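Local atomic coordinates of serine acetyltransferase (Neisseria gonorrhoeae, PDB entry 6WYE), a protein that probably transfers the acetyl group of acetyl-CoA to L-serine, forming O-acetyl-L-serine in the first of two steps from serine to cysteine. Residues L61-S65 / L66-L70; R144-D148 / G149-L153; G214-R217 / H218-G222. One frame throughout, in Å; residues are numbered along the deposited sequence.

Contact 1. Residues L61-S65 / L66-L70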
# COMPACT_ATOMS: atom_id res chain seq x y z
N LEU A 61 -9.96 -21.63 2.17
CA LEU A 61 -10.80 -22.43 3.07
C LEU A 61 -12.11 -21.72 3.44
O LEU A 61 -13.12 -22.40 3.66
CB LEU A 61 -10.01 -22.82 4.32
CG LEU A 61 -8.73 -23.61 4.08
CD1 LEU A 61 -8.07 -23.92 5.41
CD2 LEU A 61 -9.00 -24.92 3.32
N ARG A 62 -12.12 -20.39 3.53
CA ARG A 62 -13.36 -19.70 3.85
C ARG A 62 -14.34 -19.65 2.67
O ARG A 62 -15.47 -19.18 2.84
CB ARG A 62 -13.09 -18.27 4.35
N HIS A 63 -13.94 -20.12 1.49
CA HIS A 63 -14.82 -20.07 0.33
C HIS A 63 -15.59 -21.38 0.18
O HIS A 63 -15.20 -22.42 0.70
CB HIS A 63 -14.03 -19.80 -0.95
CG HIS A 63 -13.32 -18.49 -0.94
ND1 HIS A 63 -13.83 -17.36 -1.54
CD2 HIS A 63 -12.15 -18.11 -0.36
CE1 HIS A 63 -13.01 -16.35 -1.34
NE2 HIS A 63 -11.98 -16.78 -0.64
N GLU A 64 -16.70 -21.30 -0.56
CA GLU A 64 -17.59 -22.44 -0.75
C GLU A 64 -17.41 -23.14 -2.09
O GLU A 64 -18.04 -24.18 -2.31
CB GLU A 64 -19.05 -22.00 -0.60
N SER A 65 -16.58 -22.60 -2.99
CA SER A 65 -16.42 -23.23 -4.30
C SER A 65 -15.07 -22.87 -4.89
O SER A 65 -14.48 -21.83 -4.56
CB SER A 65 -17.54 -22.83 -5.26
OG SER A 65 -17.45 -21.45 -5.61
N LEU A 66 -14.60 -23.74 -5.79
CA LEU A 66 -13.35 -23.48 -6.49
C LEU A 66 -13.42 -22.19 -7.30
O LEU A 66 -12.44 -21.44 -7.37
CB LEU A 66 -13.00 -24.66 -7.39
CG LEU A 66 -11.71 -24.52 -8.20
CD1 LEU A 66 -10.49 -24.64 -7.28
CD2 LEU A 66 -11.67 -25.56 -9.29
N GLY A 67 -14.57 -21.92 -7.93
CA GLY A 67 -14.69 -20.69 -8.71
C GLY A 67 -14.52 -19.45 -7.85
O GLY A 67 -13.90 -18.47 -8.27
N SER A 68 -15.05 -19.48 -6.63
CA SER A 68 -14.92 -18.35 -5.73
C SER A 68 -13.47 -18.18 -5.30
O SER A 68 -12.96 -17.05 -5.21
CB SER A 68 -15.83 -18.55 -4.51
OG SER A 68 -15.81 -17.43 -3.65
N VAL A 69 -12.76 -19.29 -5.09
CA VAL A 69 -11.34 -19.23 -4.78
C VAL A 69 -10.57 -18.60 -5.94
O VAL A 69 -9.77 -17.67 -5.75
CB VAL A 69 -10.81 -20.64 -4.45
CG1 VAL A 69 -9.28 -20.66 -4.41
CG2 VAL A 69 -11.40 -21.12 -3.12
N LEU A 70 -10.83 -19.07 -7.16
CA LEU A 70 -10.11 -18.55 -8.32
C LEU A 70 -10.35 -17.06 -8.50
O LEU A 70 -9.41 -16.27 -8.66
CB LEU A 70 -10.52 -19.32 -9.57
CG LEU A 70 -9.81 -18.88 -10.86
CD1 LEU A 70 -8.35 -19.38 -10.87
CD2 LEU A 70 -10.57 -19.41 -12.05
O HOH W 1 -17.48 -19.06 -1.72
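H63 and S68 meet through ND1 of the imidazole and OG of the serine, 2.9 Å apart in a hydrogen bond that either partner could donate. The hydroxyl comes in at the ring edge, close to its plane. V69 takes up a different side of H63: its CA lies over one face of the ring, and its CG2 methyl packs on H63 CB at 3.7 Å. S68 OG also hydrogen-bonds a water at 3.0 Å, and the same water accepts from E64 N, linking the loop backbone to the helix side chain. Next to this, S65 holds the N-cap position of helix 66-78. With chi1 at 68°, its OG stands between the backbone N and the carbonyl carbon, which places it over the first turn, where it accepts from S68 N at 3.3 Å (N-H...O angle 154°). The carbonyl of S65 receives V69 N at 3.1 Å, the first i to i+4 bond of the helix, so two of the amides at this end are satisfied by one residue. Both bonds join the end of the link after helix 53-61 to the first turn of helix 66-78, in the helical N-terminal domain of the serine acetyltransferase family. Further out, H63 NE2 is bonded to the carbonyl of Q58 in the preceding helix, which ties the ring at both nitrogens and fixes its rotation, and Y72 meets the ring edge-to-face. On the buried side of the helix, L66 and V69 both pack against W35 of helix 34-48 and L127 of helix 124-129, and L66 also touches V106 and L110 of helix 100-116.

Contact 2. Residues R144-D148 / G149-L153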
# COMPACT_ATOMS: atom_id res chain seq x y z
N ARG A 144 -14.73 -13.29 -21.68
CA ARG A 144 -16.15 -13.08 -21.38
C ARG A 144 -16.48 -11.59 -21.25
O ARG A 144 -17.50 -11.13 -21.77
CB ARG A 144 -16.52 -13.86 -20.12
CG ARG A 144 -17.88 -13.55 -19.45
CD ARG A 144 -19.06 -13.50 -20.42
NE ARG A 144 -19.23 -14.75 -21.15
CZ ARG A 144 -19.68 -14.84 -22.40
NH1 ARG A 144 -20.02 -13.74 -23.06
NH2 ARG A 144 -19.80 -16.03 -22.98
N LEU A 145 -15.64 -10.84 -20.53
CA LEU A 145 -15.85 -9.40 -20.39
C LEU A 145 -15.83 -8.71 -21.75
O LEU A 145 -16.59 -7.76 -22.00
CB LEU A 145 -14.79 -8.81 -19.47
CG LEU A 145 -14.90 -9.24 -18.01
CD1 LEU A 145 -13.79 -8.65 -17.16
CD2 LEU A 145 -16.28 -8.84 -17.46
N TYR A 146 -14.95 -9.17 -22.64
CA TYR A 146 -14.85 -8.61 -23.98
C TYR A 146 -16.12 -8.89 -24.79
O TYR A 146 -16.66 -7.98 -25.44
CB TYR A 146 -13.63 -9.22 -24.68
CG TYR A 146 -13.29 -8.68 -26.05
CD1 TYR A 146 -12.60 -7.49 -26.20
CD2 TYR A 146 -13.62 -9.39 -27.20
CE1 TYR A 146 -12.26 -7.00 -27.47
CE2 TYR A 146 -13.29 -8.91 -28.46
CZ TYR A 146 -12.62 -7.72 -28.59
OH TYR A 146 -12.29 -7.24 -29.85
N LEU A 147 -16.60 -10.13 -24.76
CA LEU A 147 -17.80 -10.51 -25.50
C LEU A 147 -19.03 -9.75 -25.02
O LEU A 147 -19.90 -9.44 -25.83
CB LEU A 147 -18.04 -12.01 -25.39
CG LEU A 147 -17.00 -12.88 -26.10
CD1 LEU A 147 -17.22 -14.38 -25.84
CD2 LEU A 147 -17.00 -12.58 -27.59
N ASP A 148 -19.12 -9.47 -23.72
CA ASP A 148 -20.20 -8.66 -23.16
C ASP A 148 -20.05 -7.18 -23.48
O ASP A 148 -20.88 -6.38 -23.02
CB ASP A 148 -20.29 -8.85 -21.65
CG ASP A 148 -20.56 -10.29 -21.25
OD1 ASP A 148 -20.83 -11.13 -22.14
OD2 ASP A 148 -20.48 -10.59 -20.04
N GLY A 149 -19.01 -6.77 -24.21
CA GLY A 149 -18.86 -5.38 -24.57
C GLY A 149 -18.06 -4.52 -23.61
O GLY A 149 -18.04 -3.30 -23.78
N ARG A 150 -17.45 -5.11 -22.58
CA ARG A 150 -16.61 -4.33 -21.67
C ARG A 150 -15.17 -4.32 -22.20
O ARG A 150 -14.24 -4.89 -21.62
CB ARG A 150 -16.71 -4.87 -20.25
CG ARG A 150 -18.14 -4.84 -19.72
CD ARG A 150 -18.22 -5.21 -18.27
NE ARG A 150 -17.93 -4.08 -17.39
CZ ARG A 150 -18.05 -4.16 -16.07
NH1 ARG A 150 -18.44 -5.30 -15.52
NH2 ARG A 150 -17.78 -3.11 -15.30
N LYS A 151 -15.01 -3.67 -23.35
CA LYS A 151 -13.74 -3.74 -24.06
C LYS A 151 -12.66 -2.91 -23.38
O LYS A 151 -11.51 -3.34 -23.28
CB LYS A 151 -13.94 -3.31 -25.51
CG LYS A 151 -14.61 -4.42 -26.33
CD LYS A 151 -14.62 -4.08 -27.82
CE LYS A 151 -15.17 -5.24 -28.63
NZ LYS A 151 -15.96 -6.18 -27.77
N THR A 152 -13.00 -1.70 -22.92
CA THR A 152 -12.02 -0.91 -22.18
C THR A 152 -11.51 -1.68 -20.97
O THR A 152 -10.30 -1.76 -20.73
CB THR A 152 -12.62 0.41 -21.74
OG1 THR A 152 -13.14 1.10 -22.88
CG2 THR A 152 -11.57 1.26 -21.05
N LEU A 153 -12.43 -2.26 -20.19
CA LEU A 153 -12.03 -3.06 -19.05
C LEU A 153 -11.15 -4.23 -19.47
O LEU A 153 -10.16 -4.53 -18.81
CB LEU A 153 -13.25 -3.57 -18.29
CG LEU A 153 -12.94 -4.51 -17.12
CD1 LEU A 153 -11.99 -3.86 -16.09
CD2 LEU A 153 -14.25 -4.92 -16.46
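Y146 swings its ring out with CG opposite the main-chain N (chi1 -175°), and K151, nearly straight from CA to CE, turns at a nearly eclipsed last torsion (chi4 20°) to bring NZ back over that ring. Between them the chain leaves helix 131-147 through a Schellman motif and enters helix 151-165: G149, with positive phi, sends its N to Y146 O at 2.9 Å, from well above the carbonyl plane, and R150 N reaches L145 O at 2.8 Å. K151 NZ stands 3.7 Å from the Y146 ring centroid and only 6° off the normal, a cation-pi contact, while CE adds a CH-pi contact to the same face. On the other flank of the turn the R150 chain, bent at chi3, runs past L145, and its guanidinium has L153 CD2 over one face. Its charge is met by E49 of the second subunit, so this corner also forms part of the subunit interface. D148, just past the helix end, pairs its OD1 with R144 NH1, four residues earlier, in a salt bridge of 2.9 Å, met on the syn side but tilted out of the carboxylate plane. Between the two buried leucines, L145 CD1 touches L153 CD2 at 3.8 Å.

Contact 3. Residues G214-R217 / H218-G222. With LMR ((2S)-2-hydroxybutanedioic acid), chain I.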
# COMPACT_ATOMS: atom_id res chain seq x y z
N GLY A 214 -6.43 -5.87 -40.67
CA GLY A 214 -7.33 -6.64 -39.83
C GLY A 214 -7.75 -7.95 -40.48
O GLY A 214 -7.27 -8.34 -41.55
N GLY A 215 -8.65 -8.65 -39.80
CA GLY A 215 -9.07 -9.96 -40.25
C GLY A 215 -8.20 -11.06 -39.69
O GLY A 215 -7.20 -10.82 -39.00
N ASP A 216 -8.61 -12.30 -39.99
CA ASP A 216 -7.94 -13.50 -39.52
C ASP A 216 -6.46 -13.47 -39.89
O ASP A 216 -6.11 -13.44 -41.07
CB ASP A 216 -8.59 -14.75 -40.14
CG ASP A 216 -9.58 -15.42 -39.21
OD1 ASP A 216 -10.03 -14.77 -38.25
OD2 ASP A 216 -9.91 -16.61 -39.44
N ARG A 217 -5.60 -13.50 -38.87
CA ARG A 217 -4.17 -13.36 -39.13
C ARG A 217 -3.29 -14.05 -38.09
O ARG A 217 -2.07 -13.81 -38.09
CB ARG A 217 -3.78 -11.87 -39.21
CG ARG A 217 -4.00 -11.12 -37.91
CD ARG A 217 -3.90 -9.60 -38.11
NE ARG A 217 -3.99 -8.92 -36.83
CZ ARG A 217 -5.13 -8.61 -36.22
NH1 ARG A 217 -6.30 -8.91 -36.79
NH2 ARG A 217 -5.12 -8.00 -35.05
N HIS A 218 -3.85 -14.85 -37.19
CA HIS A 218 -3.14 -15.59 -36.15
C HIS A 218 -3.41 -17.09 -36.29
O HIS A 218 -4.40 -17.49 -36.92
CB HIS A 218 -3.56 -15.12 -34.75
CG HIS A 218 -3.26 -13.67 -34.49
ND1 HIS A 218 -4.13 -12.65 -34.80
CD2 HIS A 218 -2.18 -13.08 -33.92
CE1 HIS A 218 -3.61 -11.49 -34.44
NE2 HIS A 218 -2.42 -11.72 -33.90
N PRO A 219 -2.55 -17.94 -35.72
CA PRO A 219 -2.71 -19.39 -35.90
C PRO A 219 -3.97 -19.92 -35.24
O PRO A 219 -4.52 -19.35 -34.29
CB PRO A 219 -1.46 -19.98 -35.23
CG PRO A 219 -0.50 -18.85 -35.16
CD PRO A 219 -1.29 -17.60 -35.03
N LYS A 220 -4.42 -21.05 -35.77
CA LYS A 220 -5.46 -21.85 -35.14
C LYS A 220 -4.86 -23.22 -34.85
O LYS A 220 -4.35 -23.88 -35.76
CB LYS A 220 -6.69 -21.94 -36.03
CG LYS A 220 -7.01 -20.59 -36.63
CD LYS A 220 -8.48 -20.36 -36.86
CE LYS A 220 -8.68 -18.98 -37.48
NZ LYS A 220 -10.03 -18.74 -38.05
N ILE A 221 -4.87 -23.61 -33.57
CA ILE A 221 -4.18 -24.79 -33.08
C ILE A 221 -5.20 -25.88 -32.79
O ILE A 221 -6.17 -25.66 -32.04
CB ILE A 221 -3.36 -24.47 -31.81
CG1 ILE A 221 -2.53 -23.19 -31.99
CG2 ILE A 221 -2.50 -25.67 -31.42
CD1 ILE A 221 -1.37 -23.31 -32.96
N GLY A 222 -4.98 -27.07 -33.37
CA GLY A 222 -5.88 -28.19 -33.16
C GLY A 222 -5.65 -28.92 -31.83
O GLY A 222 -4.65 -28.71 -31.14
C1 LMR I . -1.49 -8.10 -34.76
O1A LMR I . -1.44 -8.73 -35.77
O1B LMR I . -2.50 -7.84 -34.19
C2 LMR I . -0.16 -7.61 -34.17
O2 LMR I . -0.33 -6.98 -32.93
C3 LMR I . 0.85 -8.75 -34.06
C4 LMR I . 0.36 -9.85 -33.13
O4A LMR I . -0.72 -9.75 -32.65
O4B LMR I . 1.08 -10.77 -32.91
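Two consecutive residues, R217 and H218, lie side by side and point the same way, each gripping a different carboxylate of one bound (2S)-2-hydroxybutanedioic acid (malate). R217 CG sits between backbone N and carbonyl carbon (chi1 64°), and the chain then extends from CG to NE, carrying the guanidinium past H218 to the carboxylate. R217 uses a pair of bonds, NE to O1A and NH2 to O1B, both 2.8 Å; H218 NE2 gives a nearly straight bond of 2.9 Å (173°) to O4A. The guanidinium and imidazole planes are 61° apart, with H218 CE1 standing 3.4 Å above the arginine plane, toward its rim. The loop that carries them leaves a coil of the left-handed parallel beta-helix built by the hexapeptide repeats, between strands 206-208 and 220-221. Malate lies between subunits, also bonded by G209 N of this chain and by D117, D182 and H183 of the second subunit, consistent with the serine site known from relatives. A second shell sets the two donors: R217 NH1 reaches G215 O in the guanidinium plane at 3.1 Å, NH2 has a further partner in E191, and H218 ND1 is bonded to T192. At the loop's base, K220 NZ meets D216 OD2 in a salt bridge modelled at a doubtfully short 2.5 Å.

The three contacts follow one another along the chain without touching. Contact 1 lies in the helical N-terminal domain and contact 2 at a later helix-to-helix turn, their centres about 24 Å apart; contact 3 belongs to the beta-helix, about 35 Å from contact 1 between centres and across the chain's centre from it. Contacts 2 and 3 are closer, about 20 Å between centres and about 9 Å between nearest atoms, and both touch the second subunit, through E49 and P118 of that chain respectively. Contact 3 alone binds malate directly; the Y146 side chain of contact 2 is about 11 Å from a bound malate, whereas no other subunit touches contact 1.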